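Side-chain contact in hepatocyte growth factor-regulated tyrosine kinase substrate (Drosophila melanogaster, PDB 1DVP), which binds ubiquitin and phosphatidylinositol, is essential for endosomal membrane invagination into multivesicular bodies, and promotes degradation of activated tyrosine kinase receptors, potentially by sorting them there: residues F2-S5 / F6-N9. Residues are numbered along the deposited sequence; the frame is centred on the assembly and turned at random.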
# COMPACT_ATOMS: atom_id res chain seq x y z
N PHE A 2 7.21 39.49 5.66
CA PHE A 2 7.63 38.14 5.31
C PHE A 2 8.74 38.20 4.30
O PHE A 2 8.58 38.81 3.23
CB PHE A 2 6.47 37.34 4.71
CG PHE A 2 5.47 36.87 5.73
CD1 PHE A 2 5.89 36.43 6.98
CD2 PHE A 2 4.11 36.83 5.41
CE1 PHE A 2 4.99 35.94 7.90
CE2 PHE A 2 3.18 36.34 6.34
CZ PHE A 2 3.62 35.89 7.58
N ARG A 3 9.87 37.58 4.62
CA ARG A 3 10.96 37.56 3.67
C ARG A 3 11.28 36.14 3.26
O ARG A 3 10.97 35.75 2.13
CB ARG A 3 12.19 38.25 4.25
CG ARG A 3 12.57 39.52 3.47
CD ARG A 3 13.14 39.18 2.08
NE ARG A 3 12.51 39.96 1.01
CZ ARG A 3 12.91 39.96 -0.26
NH1 ARG A 3 13.95 39.22 -0.65
NH2 ARG A 3 12.26 40.71 -1.16
N SER A 4 11.87 35.36 4.17
CA SER A 4 12.18 33.98 3.84
C SER A 4 10.95 33.09 3.95
O SER A 4 10.10 33.26 4.84
CB SER A 4 13.28 33.42 4.73
OG SER A 4 12.78 33.01 5.99
N SER A 5 10.85 32.16 3.01
CA SER A 5 9.76 31.20 2.95
C SER A 5 9.64 30.51 4.32
O SER A 5 8.55 30.31 4.82
CB SER A 5 10.05 30.18 1.83
OG SER A 5 9.13 29.12 1.85
N PHE A 6 10.78 30.15 4.90
CA PHE A 6 10.79 29.53 6.21
C PHE A 6 9.98 30.35 7.25
O PHE A 6 9.12 29.81 7.93
CB PHE A 6 12.23 29.36 6.71
CG PHE A 6 12.33 29.06 8.17
CD1 PHE A 6 11.96 27.82 8.68
CD2 PHE A 6 12.76 30.04 9.07
CE1 PHE A 6 12.01 27.56 10.05
CE2 PHE A 6 12.82 29.79 10.45
CZ PHE A 6 12.44 28.55 10.94
N CYS A 7 10.27 31.66 7.35
CA CYS A 7 9.57 32.49 8.31
C CYS A 7 8.06 32.53 8.06
O CYS A 7 7.27 32.52 9.00
CB CYS A 7 10.19 33.90 8.36
SG CYS A 7 11.69 33.92 9.44
N LYS A 8 7.64 32.52 6.81
CA LYS A 8 6.21 32.52 6.54
C LYS A 8 5.60 31.18 6.99
O LYS A 8 4.46 31.13 7.47
CB LYS A 8 5.93 32.76 5.05
CG LYS A 8 4.46 32.51 4.63
CD LYS A 8 3.70 33.83 4.34
CE LYS A 8 2.19 33.61 4.28
NZ LYS A 8 1.84 32.44 3.42
N ASN A 9 6.34 30.10 6.81
CA ASN A 9 5.82 28.80 7.22
C ASN A 9 5.77 28.73 8.75
O ASN A 9 4.84 28.17 9.30
CB ASN A 9 6.67 27.65 6.63
CG ASN A 9 6.58 27.55 5.09
OD1 ASN A 9 5.51 27.70 4.50
ND2 ASN A 9 7.72 27.27 4.46
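Ser4 N-caps helix 5-14, the first helix of the VHS domain's helical superhelix: its OG accepts the N-H of Cys7 at 3.2 Å, in a nearly straight bond (164°). With chi1 at 81°, OG sits between the residue's own backbone N and carbonyl carbon, turned in over the first turn of the helix. Ser4 OG also lies beside Cys7 CB and, 3.8 Å from Phe6 CB, near the plane of the Phe6 ring at its edge. The Ser4 carbonyl O takes the N-H of Lys8 in the carbonyl plane, and Ser5 O that of Asn9, the first i to i+4 backbone bonds of the helix. Ahead of the cap, the chain folds Phe2 back alongside the helix, and Lys8 lies over one face of its ring. Lys8 CD, 3.5 Å from the centroid of the Phe2 ring, makes a CH-pi contact displaced toward the ring's CD2-CE2 side. The lysine chain bends at chi2 (107°), which carries CD over the ring, while Lys8 CE continues past Phe2 CE2 at 3.6 Å. Inward, Phe6 packs against Ile29 of helix 23-34 and against Ala43 and Ala46 of helix 40-51. Ser5 and Asn9, one turn apart, share the carboxylate of Glu32, which ties the helix start to helix 23-34: Ser5 OG bonds to OE2 and Asn9 ND2 to OE1, with OG and ND2 themselves 3.5 Å apart.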